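PDB 6ZB6: glutathione transferase from Lolium rigidum, which probably conjugates glutathione to electrophilic xenobiotics such as herbicides, as phi class glutathione transferases do, and here binds S-(p-nitrobenzyl)glutathione. Local coordinates for residues F21-G26 with I207-A212; V25-E30 with R77-G82; H157-L160 with F164-F167. One frame throughout, in Å; residues are numbered along the deposited sequence.

Contact 1. Residues F21-G26 with I207-A212; sequences FLEEVG and IKKISA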
loop_
_atom_site.group_PDB
_atom_site.type_symbol
_atom_site.label_atom_id
_atom_site.label_comp_id
_atom_site.label_asym_id
_atom_site.label_seq_id
_atom_site.Cartn_x
_atom_site.Cartn_y
_atom_site.Cartn_z
ATOM N N PHE A 21 -6.449 -5.866 1.101
ATOM C CA PHE A 21 -6.430 -7.271 1.491
ATOM C C PHE A 21 -7.796 -7.742 1.974
ATOM O O PHE A 21 -8.172 -8.892 1.717
ATOM C CB PHE A 21 -5.324 -7.502 2.513
ATOM C CG PHE A 21 -3.962 -7.285 1.928
ATOM C CD1 PHE A 21 -3.499 -8.120 0.919
ATOM C CD2 PHE A 21 -3.180 -6.201 2.317
ATOM C CE1 PHE A 21 -2.255 -7.915 0.343
ATOM C CE2 PHE A 21 -1.923 -5.985 1.737
ATOM C CZ PHE A 21 -1.461 -6.838 0.754
ATOM N N LEU A 22 -8.577 -6.864 2.616
ATOM C CA LEU A 22 -9.957 -7.215 2.927
ATOM C C LEU A 22 -10.731 -7.563 1.665
ATOM O O LEU A 22 -11.504 -8.524 1.643
ATOM C CB LEU A 22 -10.640 -6.071 3.674
ATOM C CG LEU A 22 -10.303 -5.948 5.169
ATOM C CD1 LEU A 22 -10.680 -4.565 5.696
ATOM C CD2 LEU A 22 -10.980 -7.071 5.982
ATOM N N GLU A 23 -10.540 -6.791 0.593
ATOM C CA GLU A 23 -11.273 -7.076 -0.631
ATOM C C GLU A 23 -10.754 -8.338 -1.300
ATOM O O GLU A 23 -11.530 -9.062 -1.928
ATOM C CB GLU A 23 -11.188 -5.886 -1.587
ATOM C CG GLU A 23 -12.054 -4.723 -1.166
ATOM C CD GLU A 23 -13.528 -5.007 -1.338
ATOM O OE1 GLU A 23 -13.880 -5.879 -2.163
ATOM O OE2 GLU A 23 -14.341 -4.353 -0.645
ATOM N N GLU A 24 -9.454 -8.621 -1.174
ATOM C CA GLU A 24 -8.898 -9.808 -1.814
ATOM C C GLU A 24 -9.530 -11.083 -1.266
ATOM O O GLU A 24 -9.743 -12.046 -2.013
ATOM C CB GLU A 24 -7.376 -9.843 -1.643
ATOM C CG GLU A 24 -6.623 -8.873 -2.582
ATOM C CD GLU A 24 -6.529 -9.350 -4.035
ATOM O OE1 GLU A 24 -6.724 -10.552 -4.311
ATOM O OE2 GLU A 24 -6.235 -8.514 -4.918
ATOM N N VAL A 25 -9.851 -11.106 0.032
ATOM C CA VAL A 25 -10.472 -12.278 0.639
ATOM C C VAL A 25 -11.985 -12.144 0.754
ATOM O O VAL A 25 -12.646 -13.052 1.281
ATOM C CB VAL A 25 -9.844 -12.580 2.015
ATOM C CG1 VAL A 25 -8.340 -12.753 1.859
ATOM C CG2 VAL A 25 -10.171 -11.469 3.035
ATOM N N GLY A 26 -12.552 -11.043 0.277
ATOM C CA GLY A 26 -13.996 -10.913 0.243
ATOM C C GLY A 26 -14.641 -10.802 1.606
ATOM O O GLY A 26 -15.779 -11.237 1.778
ATOM N N ILE A 207 -8.012 -4.282 -6.386
ATOM C CA ILE A 207 -7.224 -3.065 -6.573
ATOM C C ILE A 207 -8.055 -2.004 -7.287
ATOM O O ILE A 207 -8.030 -0.821 -6.921
ATOM C CB ILE A 207 -5.932 -3.392 -7.344
ATOM C CG1 ILE A 207 -5.016 -4.272 -6.491
ATOM C CG2 ILE A 207 -5.203 -2.111 -7.769
ATOM C CD1 ILE A 207 -4.360 -3.531 -5.356
ATOM N N LYS A 208 -8.820 -2.411 -8.301
ATOM C CA LYS A 208 -9.691 -1.462 -8.990
ATOM C C LYS A 208 -10.675 -0.833 -8.023
ATOM O O LYS A 208 -10.936 0.378 -8.081
ATOM C CB LYS A 208 -10.442 -2.153 -10.124
ATOM C CG LYS A 208 -9.672 -2.195 -11.416
ATOM C CD LYS A 208 -10.060 -3.403 -12.238
ATOM C CE LYS A 208 -10.564 -2.994 -13.604
ATOM N NZ LYS A 208 -10.786 -4.187 -14.460
ATOM N N LYS A 209 -11.213 -1.639 -7.113
ATOM C CA LYS A 209 -12.242 -1.148 -6.211
ATOM C C LYS A 209 -11.677 -0.126 -5.235
ATOM O O LYS A 209 -12.261 0.945 -5.043
ATOM C CB LYS A 209 -12.883 -2.319 -5.474
ATOM C CG LYS A 209 -13.951 -1.913 -4.470
ATOM C CD LYS A 209 -14.892 -3.062 -4.197
ATOM C CE LYS A 209 -15.830 -2.751 -3.048
ATOM N NZ LYS A 209 -16.718 -3.915 -2.774
ATOM N N ILE A 210 -10.537 -0.432 -4.606
ATOM C CA ILE A 210 -10.018 0.466 -3.579
ATOM C C ILE A 210 -9.456 1.735 -4.212
ATOM O O ILE A 210 -9.612 2.836 -3.670
ATOM C CB ILE A 210 -8.975 -0.259 -2.706
ATOM C CG1 ILE A 210 -9.643 -1.413 -1.951
ATOM C CG2 ILE A 210 -8.319 0.708 -1.729
ATOM C CD1 ILE A 210 -10.965 -1.029 -1.280
ATOM N N SER A 211 -8.809 1.619 -5.374
ATOM C CA SER A 211 -8.253 2.828 -5.978
ATOM C C SER A 211 -9.360 3.813 -6.348
ATOM O O SER A 211 -9.151 5.032 -6.302
ATOM C CB SER A 211 -7.386 2.472 -7.194
ATOM O OG SER A 211 -8.121 1.791 -8.192
ATOM N N ALA A 212 -10.560 3.306 -6.651
ATOM C CA ALA A 212 -11.699 4.176 -6.929
ATOM C C ALA A 212 -12.199 4.891 -5.678
ATOM O O ALA A 212 -12.839 5.940 -5.783
ATOM C CB ALA A 212 -12.839 3.373 -7.553
#
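Glu-23 meets Lys-209 and Ile-210 with different parts of one side chain. Its carboxylate faces the lysine end, and its CG lies against the isoleucine. The Glu-23 and Lys-209 chains cross at about a right angle. Lys-209 CG is anti to the backbone N (chi1 178°), and the chain runs extended from there to the carboxylate. Lys-209 NZ comes to 3.2 Å from Glu-23 OE2. This is a salt bridge, but the hydrogen bond within it is weak. The methylene behind the ammonium is just as close, with Lys-209 CE 3.2 Å from Glu-23 OE2. The lysine end therefore passes across the carboxylate, with CE as well as NZ against OE2. Glu-23 bends at chi2 (-71°), which turns the carboxylate away from the line of its first bonds. The same OE2 is hydrogen-bonded to Tyr-29 OH, the stronger of its two polar partners. That second bond probably helps to fix the carboxylate. Nearer the root of the glutamate, Ile-210 CD1 packs on Glu-23 CG at 3.9 Å. Ile-210 is buried and also touches Ala-16, Leu-19 and Val-20 of helix 13-24. Ile-207, one turn earlier, rests on Val-20. Apolar packing thus continues beside a more exposed ion pair. The arrangement belongs to the glutathione transferase domain interface, where the first helix of the thioredoxin-like domain meets the last helix of the chain, 205-214.

Contact 2. Residues V25-E30 with R77-G82; sequences VGADYE and RKYKTG
The ring of Tyr-79 has Ala-27 CB over the centre of one face and Lys-78 CG over the centre of the other. Ala-27 CB makes a CH-pi contact 3.5 Å from the ring centroid, only 6° off the ring normal. Lys-78 CG is more distant, 4.1 Å above the plane of the Tyr-79 ring. A second flat group, the Tyr-29 ring, has Ala-27 O at its edge and in its plane. These residues belong to the thioredoxin-like domain. The turn after helix 13-24, which leads into strand 29-32, meets the chain as it leaves helix 68-78, and Val-25 and Ala-27 do the touching. Gly-26 has positive phi and closes helix 13-24 with a Schellman motif. Val-25, just before it, crosses Tyr-79 at about a right angle and touches it near the root of the side chain. Val-25 CG2 is 3.6 Å from Tyr-79 CB and approaches the ring obliquely. This methyl occupies the crowded position between its own backbone N and carbonyl carbon. Val-25 also packs on Val-75 and Leu-76, so it meets the end of helix 68-78 as well as the residue after it. Tyr-79 further touches Val-4 of the neighbouring strand 4-7. No hydrogen bond joins the two segments, and the contact is apolar. The polar bonds lie within residues 77-82. Lys-78 NZ donates to Tyr-79 OH at 3.0 Å and also pairs with Asp-60. Thr-81, poorly ordered, donates through OG1 to Tyr-79 O at 3.3 Å, in the carbonyl plane.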
loop_
_atom_site.group_PDB
_atom_site.type_symbol
_atom_site.label_atom_id
_atom_site.label_comp_id
_atom_site.label_asym_id
_atom_site.label_seq_id
_atom_site.Cartn_x
_atom_site.Cartn_y
_atom_site.Cartn_z
ATOM N N VAL A 25 -9.851 -11.106 0.032
ATOM C CA VAL A 25 -10.472 -12.278 0.639
ATOM C C VAL A 25 -11.985 -12.144 0.754
ATOM O O VAL A 25 -12.646 -13.052 1.281
ATOM C CB VAL A 25 -9.844 -12.580 2.015
ATOM C CG1 VAL A 25 -8.340 -12.753 1.859
ATOM C CG2 VAL A 25 -10.171 -11.469 3.035
ATOM N N GLY A 26 -12.552 -11.043 0.277
ATOM C CA GLY A 26 -13.996 -10.913 0.243
ATOM C C GLY A 26 -14.641 -10.802 1.606
ATOM O O GLY A 26 -15.779 -11.237 1.778
ATOM N N ALA A 27 -13.949 -10.213 2.574
ATOM C CA ALA A 27 -14.473 -10.069 3.925
ATOM C C ALA A 27 -15.281 -8.788 4.041
ATOM O O ALA A 27 -14.915 -7.759 3.473
ATOM C CB ALA A 27 -13.338 -10.053 4.948
ATOM N N ASP A 28 -16.379 -8.855 4.790
ATOM C CA ASP A 28 -17.123 -7.652 5.131
ATOM C C ASP A 28 -16.303 -6.777 6.074
ATOM O O ASP A 28 -15.527 -7.271 6.899
ATOM C CB ASP A 28 -18.457 -8.008 5.789
ATOM C CG ASP A 28 -19.462 -8.593 4.813
ATOM O OD1 ASP A 28 -19.110 -8.853 3.637
ATOM O OD2 ASP A 28 -20.618 -8.799 5.238
ATOM N N TYR A 29 -16.484 -5.464 5.951
ATOM C CA TYR A 29 -15.762 -4.540 6.815
ATOM C C TYR A 29 -16.455 -3.190 6.826
ATOM O O TYR A 29 -17.247 -2.855 5.938
ATOM C CB TYR A 29 -14.305 -4.368 6.376
ATOM C CG TYR A 29 -14.153 -3.833 4.962
ATOM C CD1 TYR A 29 -14.213 -4.681 3.871
ATOM C CD2 TYR A 29 -13.936 -2.484 4.732
ATOM C CE1 TYR A 29 -14.072 -4.194 2.570
ATOM C CE2 TYR A 29 -13.790 -1.986 3.443
ATOM C CZ TYR A 29 -13.863 -2.846 2.370
ATOM O OH TYR A 29 -13.719 -2.362 1.089
ATOM N N GLU A 30 -16.119 -2.416 7.847
ATOM C CA GLU A 30 -16.622 -1.069 8.044
ATOM C C GLU A 30 -15.434 -0.119 8.064
ATOM O O GLU A 30 -14.458 -0.361 8.779
ATOM C CB GLU A 30 -17.417 -0.973 9.358
ATOM C CG GLU A 30 -17.742 0.451 9.763
ATOM C CD GLU A 30 -18.498 0.548 11.074
ATOM O OE1 GLU A 30 -18.704 -0.491 11.748
ATOM O OE2 GLU A 30 -18.904 1.677 11.420
ATOM N N ARG A 77 -4.980 -14.242 7.287
ATOM C CA ARG A 77 -5.021 -15.510 8.005
ATOM C C ARG A 77 -6.425 -15.830 8.489
ATOM O O ARG A 77 -6.895 -16.967 8.335
ATOM C CB ARG A 77 -4.041 -15.474 9.179
ATOM C CG ARG A 77 -2.584 -15.492 8.758
ATOM C CD ARG A 77 -1.668 -15.109 9.919
ATOM N NE ARG A 77 -0.297 -14.969 9.444
ATOM C CZ ARG A 77 0.615 -14.168 9.986
ATOM N NH1 ARG A 77 0.312 -13.436 11.053
ATOM N NH2 ARG A 77 1.836 -14.108 9.462
ATOM N N LYS A 78 -7.111 -14.844 9.067
ATOM C CA LYS A 78 -8.459 -15.086 9.575
ATOM C C LYS A 78 -9.381 -15.581 8.471
ATOM O O LYS A 78 -10.120 -16.554 8.652
ATOM C CB LYS A 78 -9.023 -13.813 10.209
ATOM C CG LYS A 78 -10.418 -14.007 10.813
ATOM C CD LYS A 78 -11.030 -12.693 11.244
ATOM C CE LYS A 78 -12.333 -12.926 11.983
ATOM N NZ LYS A 78 -13.191 -11.730 11.897
ATOM N N TYR A 79 -9.331 -14.941 7.300
ATOM C CA TYR A 79 -10.254 -15.257 6.221
ATOM C C TYR A 79 -9.654 -16.191 5.184
ATOM O O TYR A 79 -10.176 -16.269 4.072
ATOM C CB TYR A 79 -10.743 -13.969 5.555
ATOM C CG TYR A 79 -11.534 -13.104 6.507
ATOM C CD1 TYR A 79 -12.850 -13.412 6.828
ATOM C CD2 TYR A 79 -10.956 -11.991 7.100
ATOM C CE1 TYR A 79 -13.570 -12.624 7.707
ATOM C CE2 TYR A 79 -11.665 -11.199 7.974
ATOM C CZ TYR A 79 -12.968 -11.516 8.276
ATOM O OH TYR A 79 -13.662 -10.720 9.157
ATOM N N LYS A 80 -8.581 -16.907 5.531
ATOM C CA LYS A 80 -7.864 -17.769 4.595
ATOM C C LYS A 80 -8.846 -18.599 3.780
ATOM O O LYS A 80 -9.570 -19.436 4.333
ATOM C CB LYS A 80 -6.864 -18.664 5.340
ATOM C CG LYS A 80 -6.069 -19.603 4.441
ATOM C CD LYS A 80 -5.177 -18.842 3.454
ATOM C CE LYS A 80 -4.404 -19.797 2.539
ATOM N NZ LYS A 80 -5.270 -20.511 1.547
ATOM N N THR A 81 -8.894 -18.330 2.470
ATOM C CA THR A 81 -9.964 -18.831 1.612
ATOM C C THR A 81 -9.674 -20.243 1.124
ATOM O O THR A 81 -10.528 -21.128 1.216
ATOM C CB THR A 81 -10.161 -17.902 0.403
ATOM O OG1 THR A 81 -10.413 -16.560 0.840
ATOM C CG2 THR A 81 -11.334 -18.379 -0.436
ATOM N N GLY A 82 -8.473 -20.466 0.596
ATOM C CA GLY A 82 -8.208 -21.626 -0.229
ATOM C C GLY A 82 -8.176 -21.220 -1.690
ATOM O O GLY A 82 -7.326 -21.680 -2.459
#

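Contact 3. Residues H157-L160 with F164-F167; sequences HEYL and FVSF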
loop_
_atom_site.group_PDB
_atom_site.type_symbol
_atom_site.label_atom_id
_atom_site.label_comp_id
_atom_site.label_asym_id
_atom_site.label_seq_id
_atom_site.Cartn_x
_atom_site.Cartn_y
_atom_site.Cartn_z
ATOM N N HIS A 157 10.373 -13.440 -13.423
ATOM C CA HIS A 157 9.092 -13.896 -12.907
ATOM C C HIS A 157 8.036 -12.833 -13.148
ATOM O O HIS A 157 8.341 -11.637 -13.226
ATOM C CB HIS A 157 9.154 -14.210 -11.406
ATOM C CG HIS A 157 10.244 -15.160 -11.033
ATOM N ND1 HIS A 157 11.500 -14.737 -10.654
ATOM C CD2 HIS A 157 10.267 -16.512 -10.979
ATOM C CE1 HIS A 157 12.252 -15.788 -10.383
ATOM N NE2 HIS A 157 11.527 -16.877 -10.572
ATOM N N GLU A 158 6.782 -13.278 -13.248
ATOM C CA GLU A 158 5.695 -12.325 -13.446
ATOM C C GLU A 158 5.442 -11.488 -12.200
ATOM O O GLU A 158 4.936 -10.363 -12.307
ATOM C CB GLU A 158 4.417 -13.056 -13.863
ATOM C CG GLU A 158 4.249 -13.156 -15.384
ATOM C CD GLU A 158 2.796 -13.221 -15.824
ATOM O OE1 GLU A 158 1.935 -13.648 -15.023
ATOM O OE2 GLU A 158 2.518 -12.842 -16.978
ATOM N N TYR A 159 5.778 -12.011 -11.018
ATOM C CA TYR A 159 5.594 -11.298 -9.761
ATOM C C TYR A 159 6.871 -11.389 -8.936
ATOM O O TYR A 159 7.809 -12.108 -9.283
ATOM C CB TYR A 159 4.400 -11.857 -8.972
ATOM C CG TYR A 159 3.080 -11.680 -9.692
ATOM C CD1 TYR A 159 2.398 -10.472 -9.644
ATOM C CD2 TYR A 159 2.526 -12.717 -10.435
ATOM C CE1 TYR A 159 1.199 -10.298 -10.320
ATOM C CE2 TYR A 159 1.328 -12.556 -11.106
ATOM C CZ TYR A 159 0.667 -11.346 -11.039
ATOM O OH TYR A 159 -0.526 -11.179 -11.697
ATOM N N LEU A 160 6.892 -10.679 -7.800
ATOM C CA LEU A 160 8.166 -10.459 -7.122
ATOM C C LEU A 160 8.670 -11.707 -6.409
ATOM O O LEU A 160 9.884 -11.933 -6.362
ATOM C CB LEU A 160 8.047 -9.300 -6.141
ATOM C CG LEU A 160 7.956 -7.904 -6.781
ATOM C CD1 LEU A 160 7.711 -6.901 -5.644
ATOM C CD2 LEU A 160 9.211 -7.542 -7.564
ATOM N N PHE A 164 3.590 -16.202 -8.976
ATOM C CA PHE A 164 2.301 -16.060 -8.322
ATOM C C PHE A 164 2.245 -14.693 -7.657
ATOM O O PHE A 164 3.252 -14.208 -7.132
ATOM C CB PHE A 164 2.070 -17.170 -7.281
ATOM C CG PHE A 164 3.167 -17.273 -6.255
ATOM C CD1 PHE A 164 4.266 -18.090 -6.475
ATOM C CD2 PHE A 164 3.105 -16.542 -5.075
ATOM C CE1 PHE A 164 5.280 -18.180 -5.533
ATOM C CE2 PHE A 164 4.108 -16.625 -4.138
ATOM C CZ PHE A 164 5.195 -17.450 -4.362
ATOM N N VAL A 165 1.070 -14.073 -7.698
ATOM C CA VAL A 165 0.884 -12.817 -6.997
ATOM C C VAL A 165 0.889 -13.116 -5.507
ATOM O O VAL A 165 0.475 -14.194 -5.069
ATOM C CB VAL A 165 -0.417 -12.122 -7.448
ATOM C CG1 VAL A 165 -1.651 -12.873 -6.977
ATOM C CG2 VAL A 165 -0.452 -10.672 -7.003
ATOM N N SER A 166 1.399 -12.176 -4.720
ATOM C CA SER A 166 1.563 -12.408 -3.292
ATOM C C SER A 166 1.422 -11.097 -2.538
ATOM O O SER A 166 1.285 -10.027 -3.133
ATOM C CB SER A 166 2.910 -13.089 -3.015
ATOM O OG SER A 166 3.965 -12.142 -3.013
ATOM N N PHE A 167 1.411 -11.215 -1.202
ATOM C CA PHE A 167 1.510 -10.104 -0.261
ATOM C C PHE A 167 2.570 -9.091 -0.681
ATOM O O PHE A 167 2.364 -7.880 -0.562
ATOM C CB PHE A 167 1.843 -10.682 1.127
ATOM C CG PHE A 167 1.592 -9.756 2.285
ATOM C CD1 PHE A 167 0.342 -9.209 2.505
ATOM C CD2 PHE A 167 2.614 -9.491 3.206
ATOM C CE1 PHE A 167 0.106 -8.377 3.619
ATOM C CE2 PHE A 167 2.394 -8.667 4.326
ATOM C CZ PHE A 167 1.138 -8.109 4.532
#
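Tyr-159 has the most surface buried here, and it lays one ring face over Val-165. The ring covers both the backbone and the side chain of the valine. Val-165 CA sits 3.6 Å above the ring plane, offset toward the rim. Val-165 N lies over the same face, 3.4 Å from Tyr-159 CD2. Val-165 CB forms a CH-pi contact with the ring, 3.8 Å from its centroid and 11° off the normal. Val-165 CG2 is anti to the backbone N, while CG1 sits between N and the carbonyl carbon (chi1 69°). That setting places CG2 3.7 Å from Tyr-159 CE1. The two side chains cross obliquely. Phe-164 takes part through its backbone, since its CB points away from residues 157-160. Its carbonyl O lies 3.2 Å from Tyr-159 CB. The Phe-164 ring instead meets Arg-88 in a cation-pi contact. Tyr-159 has a cation-pi partner of its own, Arg-200, which also donates to Glu-158 O. No hydrogen bond links the two segments. Asp-169 joins them, accepting from Leu-160 N with OD1 and from Ser-166 N with OD2. Ser-166 is the N-cap. Asp-169, at N3, bonds back to its N as in a capping box, although Ser-166 OG takes the N-H of Ala-168 at N2. Val-165, just before the cap, touches Leu-170 as a hydrophobic staple. Such N-capping marks the start of helix 167-170 in the glutathione transferase C-terminal domain.

Overall arrangement
Contacts 1 and 2 are partly buried, and contact 3 lies at the surface. Contacts 1 and 2 use the end of helix 13-24 and the turn after it, sharing Val-25 and Gly-26. The bond between Glu-23 and Tyr-29 ties them together. Contact 1 joins distant parts of the chain across the domain interface and is the only one with an ion pair between its segments. Contact 2 joins two parts of the thioredoxin-like domain, and contact 3 closes a short loop in the helical domain. Contacts 2 and 3 each rest on a tyrosine face, covered by Ala-27 CB and by Val-165 backbone and CB respectively. Contact 3 touches contact 1 through Phe-167 and Phe-21, but not contact 2.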